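Local structure of PTS-dependent dihydroxyacetone kinase operon regulatory protein (Escherichia coli, 4LRZ) at residues A121-M131 with W143-F151; A52-L61 with I181-D192. The protein activates transcription of the dhaKLM operon from a sigma-70 promoter and represses its own expression, this chain being its probable sensor region, with GAF and PAS domains. All coordinates share one frame; numbering follows the deposited sequence. Where two conformers were deposited one is given.

In the fold
Both contacts belong to the GAF domain, contact 1 at the 128-131 edge of its five-stranded antiparallel sheet and contact 2 in the helix pair over one face. Contact 1 pairs that strand with 143-151 and tucks the end of helix 117-124 against it; contact 2 packs helix 51-66 on the long helix 174-211, running on toward the PAS domain. Their centres are about 17 Å apart, and contact 1 is nested in the loop closed by contact 2. They meet where A182 lies under T148 and P149, with T148 CG2 3.7 Å from A182 CB. The side chain of Q126 is about 5 Å from one bound ADP; that of A60 is about 13 Å from a bound ADP.

Contact 1. Residues A121-M131 with W143-F151; sequences AAISGQAVKTM and WAFCATPLF
V128 and A147 form an antiparallel hydrogen-bonded pair, V128 N giving its proton to A147 O over 2.7 Å and A147 N returning one to V128 O. T130 and F145 repeat the exchange two residues on; there F145 N to T130 O is nearly straight at 171°. Between these pairs K129 faces C146, a non-hydrogen-bonded pair, and its CG runs alongside the sulfur, 3.8 Å from C146 SG. With CG anti to the amide nitrogen (chi1 -179°) and the rest extended, the lysine passes the cysteine and carries NZ on to T170.

Ahead of V128 the chain comes out of helix 117-124 through G125-A127, and P149 fills the corner. P149 CG lies 3.6 Å from G125 C. On the same ring P149 CD comes to 3.5 Å from Q126 O. From the helix, A121 CB rests 3.8 Å from A147 CB. G125, with positive phi, ends the helix, and Q126 N closes an ST turn on S124 OG. On the other face A127 CB sits 3.3 Å from T148 OG1, whose hydrogen-bond partner is T178.

The hairpin is one edge of the GAF sheet: 143-151 bonds along its other side to strand 157-166, helix 117-124 packs over V128, F145 and A147, and helix 174-211 lies beneath C146, T148 and L150.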
loop_
_atom_site.group_PDB
_atom_site.type_symbol
_atom_site.label_atom_id
_atom_site.label_comp_id
_atom_site.label_asym_id
_atom_site.label_seq_id
_atom_site.Cartn_x
_atom_site.Cartn_y
_atom_site.Cartn_z
ATOM N N ALA F 121 -14.641 -7.795 18.336
ATOM C CA ALA F 121 -13.572 -7.842 17.345
ATOM C C ALA F 121 -12.347 -7.077 17.818
ATOM O O ALA F 121 -11.237 -7.607 17.749
ATOM C CB ALA F 121 -14.048 -7.349 15.970
ATOM N N ALA F 122 -12.550 -5.850 18.289
ATOM C CA ALA F 122 -11.458 -5.035 18.814
ATOM C C ALA F 122 -10.965 -5.542 20.159
ATOM O O ALA F 122 -9.786 -5.416 20.473
ATOM C CB ALA F 122 -11.895 -3.580 18.984
ATOM N N ILE F 123 -11.865 -6.063 20.972
ATOM C CA ILE F 123 -11.443 -6.644 22.236
ATOM C C ILE F 123 -10.527 -7.841 21.962
ATOM O O ILE F 123 -9.508 -7.995 22.635
ATOM C CB ILE F 123 -12.647 -7.084 23.119
ATOM C CG1 ILE F 123 -13.373 -5.850 23.695
ATOM C CG2 ILE F 123 -12.186 -7.982 24.289
ATOM C CD1 ILE F 123 -14.881 -6.098 24.032
ATOM N N SER F 124 -10.869 -8.669 20.963
ATOM C CA SER F 124 -10.115 -9.896 20.729
ATOM C C SER F 124 -8.971 -9.690 19.765
ATOM O O SER F 124 -8.013 -10.478 19.735
ATOM C CB SER F 124 -11.023 -11.000 20.218
ATOM O OG SER F 124 -11.436 -10.725 18.888
ATOM N N GLY F 125 -9.063 -8.632 18.975
ATOM C CA GLY F 125 -8.023 -8.304 18.022
ATOM C C GLY F 125 -8.266 -9.079 16.723
ATOM O O GLY F 125 -7.433 -9.076 15.828
ATOM N N GLN F 126 -9.402 -9.752 16.607
ATOM C CA GLN F 126 -9.659 -10.480 15.352
ATOM C C GLN F 126 -11.036 -10.463 14.743
ATOM O O GLN F 126 -11.974 -10.023 15.369
ATOM C CB GLN F 126 -9.284 -11.924 15.506
ATOM C CG GLN F 126 -9.738 -12.576 16.735
ATOM C CD GLN F 126 -8.735 -13.642 17.078
ATOM O OE1 GLN F 126 -9.060 -14.830 17.136
ATOM N NE2 GLN F 126 -7.476 -13.228 17.212
ATOM N N ALA F 127 -11.136 -10.976 13.511
ATOM C CA ALA F 127 -12.409 -11.081 12.833
ATOM C C ALA F 127 -13.298 -11.942 13.691
ATOM O O ALA F 127 -12.881 -13.027 14.098
ATOM C CB ALA F 127 -12.237 -11.707 11.486
ATOM N N VAL F 128 -14.511 -11.465 13.976
ATOM C CA VAL F 128 -15.432 -12.199 14.867
ATOM C C VAL F 128 -16.891 -12.085 14.394
ATOM O O VAL F 128 -17.329 -11.055 13.888
ATOM C CB VAL F 128 -15.328 -11.671 16.371
ATOM C CG1 VAL F 128 -16.400 -12.266 17.214
ATOM C CG2 VAL F 128 -13.970 -12.049 17.031
ATOM N N LYS F 129 -17.643 -13.152 14.599
ATOM C CA LYS F 129 -19.063 -13.211 14.272
ATOM C C LYS F 129 -19.899 -13.636 15.489
ATOM O O LYS F 129 -19.610 -14.658 16.094
ATOM C CB LYS F 129 -19.278 -14.281 13.217
ATOM C CG LYS F 129 -20.736 -14.429 12.773
ATOM C CD LYS F 129 -20.880 -15.573 11.747
ATOM C CE LYS F 129 -22.229 -15.525 11.073
ATOM N NZ LYS F 129 -22.189 -16.169 9.699
ATOM N N THR F 130 -20.970 -12.914 15.805
ATOM C CA THR F 130 -21.865 -13.345 16.882
ATOM C C THR F 130 -23.283 -13.420 16.293
ATOM O O THR F 130 -23.663 -12.554 15.490
ATOM C CB THR F 130 -21.831 -12.376 18.068
ATOM O OG1 THR F 130 -22.120 -11.069 17.602
ATOM C CG2 THR F 130 -20.445 -12.308 18.725
ATOM N N MET F 131 -24.034 -14.464 16.638
ATOM C CA MET F 131 -25.381 -14.678 16.084
ATOM C C MET F 131 -26.364 -14.994 17.195
ATOM O O MET F 131 -25.989 -15.613 18.150
ATOM C CB MET F 131 -25.425 -15.908 15.160
ATOM C CG MET F 131 -24.370 -15.962 14.102
ATOM S SD MET F 131 -24.598 -17.477 13.141
ATOM C CE MET F 131 -26.335 -17.360 12.701
ATOM N N TRP F 143 -30.461 -10.867 15.253
ATOM C CA TRP F 143 -29.366 -10.357 14.445
ATOM C C TRP F 143 -28.139 -11.253 14.449
ATOM O O TRP F 143 -27.894 -12.010 15.409
ATOM C CB TRP F 143 -29.006 -8.933 14.895
ATOM C CG TRP F 143 -30.141 -8.068 14.681
ATOM C CD1 TRP F 143 -31.206 -7.888 15.519
ATOM C CD2 TRP F 143 -30.453 -7.362 13.486
ATOM N NE1 TRP F 143 -32.142 -7.067 14.936
ATOM C CE2 TRP F 143 -31.703 -6.723 13.688
ATOM C CE3 TRP F 143 -29.794 -7.188 12.266
ATOM C CZ2 TRP F 143 -32.299 -5.932 12.720
ATOM C CZ3 TRP F 143 -30.368 -6.382 11.324
ATOM C CH2 TRP F 143 -31.613 -5.766 11.550
ATOM N N ALA F 144 -27.408 -11.184 13.338
ATOM C CA ALA F 144 -26.067 -11.693 13.215
ATOM C C ALA F 144 -25.143 -10.473 13.020
ATOM O O ALA F 144 -25.482 -9.562 12.256
ATOM C CB ALA F 144 -25.967 -12.642 11.992
ATOM N N PHE F 145 -23.987 -10.446 13.684
ATOM C CA PHE F 145 -22.970 -9.408 13.421
ATOM C C PHE F 145 -21.629 -10.056 13.047
ATOM O O PHE F 145 -21.260 -11.078 13.619
ATOM C CB PHE F 145 -22.802 -8.468 14.626
ATOM C CG PHE F 145 -23.979 -7.554 14.849
ATOM C CD1 PHE F 145 -24.047 -6.313 14.227
ATOM C CD2 PHE F 145 -25.019 -7.925 15.653
ATOM C CE1 PHE F 145 -25.150 -5.461 14.428
ATOM C CE2 PHE F 145 -26.115 -7.089 15.849
ATOM C CZ PHE F 145 -26.178 -5.872 15.252
ATOM N N CYS F 146 -20.949 -9.511 12.048
ATOM C CA CYS F 146 -19.569 -9.874 11.777
ATOM C C CYS F 146 -18.761 -8.602 11.885
ATOM O O CYS F 146 -19.209 -7.526 11.460
ATOM C CB CYS F 146 -19.393 -10.389 10.344
ATOM S SG CYS F 146 -20.300 -11.893 9.962
ATOM N N ALA F 147 -17.539 -8.720 12.378
ATOM C CA ALA F 147 -16.691 -7.545 12.490
ATOM C C ALA F 147 -15.230 -7.920 12.479
ATOM O O ALA F 147 -14.813 -9.030 12.888
ATOM C CB ALA F 147 -17.047 -6.743 13.757
ATOM N N THR F 148 -14.434 -6.980 12.022
ATOM C CA THR F 148 -13.018 -7.188 12.031
ATOM C C THR F 148 -12.415 -5.862 12.424
ATOM O O THR F 148 -12.856 -4.837 11.937
ATOM C CB THR F 148 -12.518 -7.614 10.604
ATOM O OG1 THR F 148 -13.170 -8.846 10.231
ATOM C CG2 THR F 148 -11.037 -7.840 10.603
ATOM N N PRO F 149 -11.377 -5.878 13.263
ATOM C CA PRO F 149 -10.725 -4.637 13.584
ATOM C C PRO F 149 -9.767 -4.195 12.459
ATOM O O PRO F 149 -9.244 -5.043 11.728
ATOM C CB PRO F 149 -9.938 -4.991 14.853
ATOM C CG PRO F 149 -9.620 -6.420 14.730
ATOM C CD PRO F 149 -10.821 -7.007 14.047
ATOM N N LEU F 150 -9.535 -2.887 12.340
ATOM C CA LEU F 150 -8.479 -2.466 11.463
ATOM C C LEU F 150 -7.441 -1.574 12.089
ATOM O O LEU F 150 -7.694 -0.860 13.090
ATOM C CB LEU F 150 -9.011 -1.861 10.175
ATOM C CG LEU F 150 -9.380 -0.404 10.106
ATOM C CD1 LEU F 150 -8.514 0.142 9.034
ATOM C CD2 LEU F 150 -10.839 -0.358 9.682
ATOM N N PHE F 151 -6.273 -1.604 11.455
ATOM C CA PHE F 151 -5.066 -1.043 12.048
ATOM C C PHE F 151 -4.381 0.081 11.266
ATOM O O PHE F 151 -4.451 0.143 10.063
ATOM C CB PHE F 151 -4.101 -2.179 12.415
ATOM C CG PHE F 151 -4.705 -3.197 13.375
ATOM C CD1 PHE F 151 -4.712 -2.962 14.748
ATOM C CD2 PHE F 151 -5.297 -4.387 12.886
ATOM C CE1 PHE F 151 -5.295 -3.920 15.669
ATOM C CE2 PHE F 151 -5.856 -5.355 13.765
ATOM C CZ PHE F 151 -5.862 -5.117 15.163
#

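Contact 2. Residues A52-L61 with I181-D192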
loop_
_atom_site.group_PDB
_atom_site.type_symbol
_atom_site.label_atom_id
_atom_site.label_comp_id
_atom_site.label_asym_id
_atom_site.label_seq_id
_atom_site.Cartn_x
_atom_site.Cartn_y
_atom_site.Cartn_z
ATOM N N ALA F 52 -9.179 10.240 7.560
ATOM C CA ALA F 52 -8.333 9.437 6.713
ATOM C C ALA F 52 -8.885 8.013 6.591
ATOM O O ALA F 52 -9.135 7.542 5.479
ATOM C CB ALA F 52 -6.878 9.471 7.189
ATOM N N MET F 53 -9.121 7.344 7.712
ATOM C CA MET F 53 -9.684 5.993 7.664
ATOM C C MET F 53 -11.125 6.013 7.098
ATOM O O MET F 53 -11.550 5.087 6.418
ATOM C CB MET F 53 -9.620 5.324 9.053
ATOM C CG MET F 53 -10.448 4.001 9.218
ATOM S SD MET F 53 -11.658 3.986 10.631
ATOM C CE MET F 53 -12.247 5.661 10.451
ATOM N N LEU F 54 -11.871 7.072 7.372
ATOM C CA LEU F 54 -13.283 7.129 6.983
ATOM C C LEU F 54 -13.492 7.164 5.507
ATOM O O LEU F 54 -14.313 6.423 4.961
ATOM C CB LEU F 54 -13.976 8.405 7.516
ATOM C CG LEU F 54 -14.987 8.200 8.618
ATOM C CD1 LEU F 54 -15.686 9.505 8.952
ATOM C CD2 LEU F 54 -15.977 7.078 8.274
ATOM N N THR F 55 -12.789 8.073 4.861
ATOM C CA THR F 55 -13.043 8.286 3.461
ATOM C C THR F 55 -12.666 7.016 2.707
ATOM O O THR F 55 -13.367 6.633 1.779
ATOM C CB THR F 55 -12.335 9.519 2.909
ATOM O OG1 THR F 55 -10.961 9.229 2.763
ATOM C CG2 THR F 55 -12.496 10.684 3.853
ATOM N N LEU F 56 -11.615 6.339 3.162
ATOM C CA LEU F 56 -11.158 5.094 2.542
ATOM C C LEU F 56 -12.174 3.993 2.820
ATOM O O LEU F 56 -12.607 3.262 1.924
ATOM C CB LEU F 56 -9.797 4.715 3.095
ATOM C CG LEU F 56 -8.586 5.599 2.781
ATOM C CD1 LEU F 56 -7.374 4.952 3.413
ATOM C CD2 LEU F 56 -8.333 5.695 1.257
ATOM N N GLY F 57 -12.613 3.925 4.071
ATOM C CA GLY F 57 -13.625 2.967 4.475
ATOM C C GLY F 57 -14.958 3.094 3.758
ATOM O O GLY F 57 -15.589 2.082 3.465
ATOM N N GLN F 58 -15.405 4.328 3.528
ATOM C CA GLN F 58 -16.735 4.598 2.937
ATOM C C GLN F 58 -16.762 4.202 1.434
ATOM O O GLN F 58 -17.759 3.652 0.949
ATOM C CB GLN F 58 -17.131 6.079 3.119
ATOM C CG GLN F 58 -17.588 6.467 4.551
ATOM C CD GLN F 58 -17.840 7.989 4.759
ATOM O OE1 GLN F 58 -18.763 8.364 5.478
ATOM N NE2 GLN F 58 -17.022 8.845 4.150
ATOM N N ALA F 59 -15.660 4.467 0.717
ATOM C CA ALA F 59 -15.539 4.058 -0.695
ATOM C C ALA F 59 -15.604 2.529 -0.827
ATOM O O ALA F 59 -16.324 1.988 -1.702
ATOM C CB ALA F 59 -14.240 4.613 -1.327
ATOM N N ALA F 60 -14.863 1.854 0.059
ATOM C CA ALA F 60 -14.748 0.405 0.093
ATOM C C ALA F 60 -16.097 -0.275 0.411
ATOM O O ALA F 60 -16.464 -1.342 -0.157
ATOM C CB ALA F 60 -13.712 0.024 1.135
ATOM N N LEU F 61 -16.824 0.365 1.319
ATOM C CA LEU F 61 -18.123 -0.102 1.762
ATOM C C LEU F 61 -19.217 0.121 0.735
ATOM O O LEU F 61 -20.061 -0.754 0.554
ATOM C CB LEU F 61 -18.487 0.513 3.129
ATOM C CG LEU F 61 -18.340 -0.466 4.290
ATOM C CD1 LEU F 61 -17.079 -1.239 4.249
ATOM C CD2 LEU F 61 -18.493 0.199 5.706
ATOM N N ILE F 181 -12.052 -6.475 3.732
ATOM C CA ILE F 181 -12.260 -5.020 3.667
ATOM C C ILE F 181 -11.464 -4.307 4.763
ATOM O O ILE F 181 -10.798 -3.326 4.482
ATOM C CB ILE F 181 -13.717 -4.629 3.716
ATOM C CG1 ILE F 181 -14.411 -5.070 2.435
ATOM C CG2 ILE F 181 -13.891 -3.144 3.883
ATOM C CD1 ILE F 181 -15.922 -5.031 2.565
ATOM N N ALA F 182 -11.457 -4.833 5.983
ATOM C CA ALA F 182 -10.585 -4.214 7.033
ATOM C C ALA F 182 -9.151 -4.245 6.628
ATOM O O ALA F 182 -8.440 -3.258 6.771
ATOM C CB ALA F 182 -10.751 -4.846 8.483
ATOM N N ARG F 183 -8.691 -5.373 6.125
ATOM C CA ARG F 183 -7.302 -5.394 5.642
ATOM C C ARG F 183 -6.970 -4.482 4.463
ATOM O O ARG F 183 -5.860 -3.931 4.381
ATOM C CB ARG F 183 -6.802 -6.803 5.450
ATOM C CG ARG F 183 -5.984 -7.171 6.702
ATOM C CD ARG F 183 -6.373 -8.502 7.330
ATOM N NE ARG F 183 -5.955 -9.627 6.498
ATOM C CZ ARG F 183 -5.660 -10.846 6.963
ATOM N NH1 ARG F 183 -5.723 -11.128 8.274
ATOM N NH2 ARG F 183 -5.310 -11.784 6.105
ATOM N N GLU F 184 -7.944 -4.280 3.582
ATOM C CA GLU F 184 -7.771 -3.398 2.451
ATOM C C GLU F 184 -7.668 -1.951 2.920
ATOM O O GLU F 184 -6.749 -1.264 2.521
ATOM C CB GLU F 184 -8.912 -3.602 1.446
ATOM C CG GLU F 184 -9.295 -2.359 0.651
ATOM C CD GLU F 184 -10.222 -2.656 -0.551
ATOM O OE1 GLU F 184 -9.888 -2.141 -1.645
ATOM O OE2 GLU F 184 -11.267 -3.367 -0.414
ATOM N N VAL F 185 -8.589 -1.496 3.772
ATOM C CA VAL F 185 -8.543 -0.133 4.313
ATOM C C VAL F 185 -7.208 0.097 5.125
ATOM O O VAL F 185 -6.465 1.067 4.901
ATOM C CB VAL F 185 -9.812 0.170 5.148
ATOM C CG1 VAL F 185 -9.837 1.607 5.583
ATOM C CG2 VAL F 185 -11.091 -0.148 4.345
ATOM N N GLY F 186 -6.876 -0.831 6.010
ATOM C CA GLY F 186 -5.550 -0.866 6.628
ATOM C C GLY F 186 -4.406 -0.659 5.655
ATOM O O GLY F 186 -3.575 0.279 5.803
ATOM N N ASN F 187 -4.345 -1.452 4.613
ATOM C CA ASN F 187 -3.201 -1.337 3.747
ATOM C C ASN F 187 -3.190 -0.016 2.989
ATOM O O ASN F 187 -2.122 0.496 2.652
ATOM C CB ASN F 187 -3.079 -2.550 2.841
ATOM C CG ASN F 187 -2.724 -3.801 3.616
ATOM O OD1 ASN F 187 -2.054 -3.733 4.652
ATOM N ND2 ASN F 187 -3.196 -4.933 3.153
ATOM N N LEU F 188 -4.374 0.536 2.760
ATOM C CA LEU F 188 -4.450 1.788 2.085
ATOM C C LEU F 188 -3.924 2.903 2.986
ATOM O O LEU F 188 -3.366 3.860 2.486
ATOM C CB LEU F 188 -5.856 2.063 1.666
ATOM C CG LEU F 188 -6.359 1.876 0.233
ATOM C CD1 LEU F 188 -5.358 1.537 -0.831
ATOM C CD2 LEU F 188 -7.608 0.995 0.225
ATOM N N LEU F 189 -4.102 2.783 4.303
ATOM C CA LEU F 189 -3.558 3.782 5.219
ATOM C C LEU F 189 -2.049 3.659 5.186
ATOM O O LEU F 189 -1.336 4.654 5.171
ATOM C CB LEU F 189 -4.079 3.627 6.646
ATOM C CG LEU F 189 -5.573 3.949 6.861
ATOM C CD1 LEU F 189 -6.019 3.449 8.249
ATOM C CD2 LEU F 189 -5.894 5.438 6.700
ATOM N N LEU F 190 -1.564 2.439 5.130
ATOM C CA LEU F 190 -0.143 2.200 4.971
ATOM C C LEU F 190 0.449 2.775 3.669
ATOM O O LEU F 190 1.582 3.318 3.692
ATOM C CB LEU F 190 0.118 0.694 5.040
ATOM C CG LEU F 190 1.554 0.230 4.857
ATOM C CD1 LEU F 190 2.335 0.635 6.078
ATOM C CD2 LEU F 190 1.567 -1.311 4.692
ATOM N N THR F 191 -0.294 2.684 2.556
ATOM C CA THR F 191 0.240 3.234 1.317
ATOM C C THR F 191 0.247 4.771 1.352
ATOM O O THR F 191 1.189 5.358 0.866
ATOM C CB THR F 191 -0.381 2.676 -0.008
ATOM O OG1 THR F 191 -1.582 3.373 -0.315
ATOM C CG2 THR F 191 -0.697 1.214 0.091
ATOM N N ASP F 192 -0.754 5.402 1.975
ATOM C CA ASP F 192 -0.717 6.868 2.211
ATOM C C ASP F 192 0.545 7.246 2.994
ATOM O O ASP F 192 1.230 8.230 2.677
ATOM C CB ASP F 192 -1.952 7.385 2.979
ATOM C CG ASP F 192 -3.173 7.667 2.065
ATOM O OD1 ASP F 192 -3.038 7.618 0.819
ATOM O OD2 ASP F 192 -4.284 7.932 2.590
HETATM O O HOH W 1 -14.056 -3.568 -1.286
#
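L56 and V185 interlock as reciprocal knobs into holes: L56 sits among V185, L188, L189 and D192, and V185 among M53, L56, G57 and A60. L56 sends CD1 obliquely across both leucines, 3.6 Å from L189 CD2 and 3.7 Å from L188 CB, while its CB stays back against V185 CG1.

V185 straddles the glycine with its two branches. CG1, anti to the backbone nitrogen (chi1 -174°), reaches the peptide of the opposite helix, 3.9 Å from G57 N; CG2 lies over G57 CA and touches A60 CB at 4.1 Å. At G57 the backbones come to 6.0 Å between G57 CA and V185 CA. Trimming V185 to alanine removes both branches and is likely to open a gap over G57, with L56 CB losing the CG1 methyl and A60 CB the CG2 methyl.

At one end L61 and I181 meet at about a right angle, L61 CD1 3.7 Å from I181 CG2, which also touches A60. At the other, L189 forks around M53, with CD1 near M53 CB and CD2 near M53 N. The polar link is slight: a water gives a proton to E184 OE2 at 2.9 Å and, weakly, to A60 O.

The short axes approach to 9.6 Å at 137°. Strands 74-79 and 84-89 back helix 51-66, while 143-151 and 157-166 lie against helix 174-211, so the helix pair covers one face of the GAF sheet.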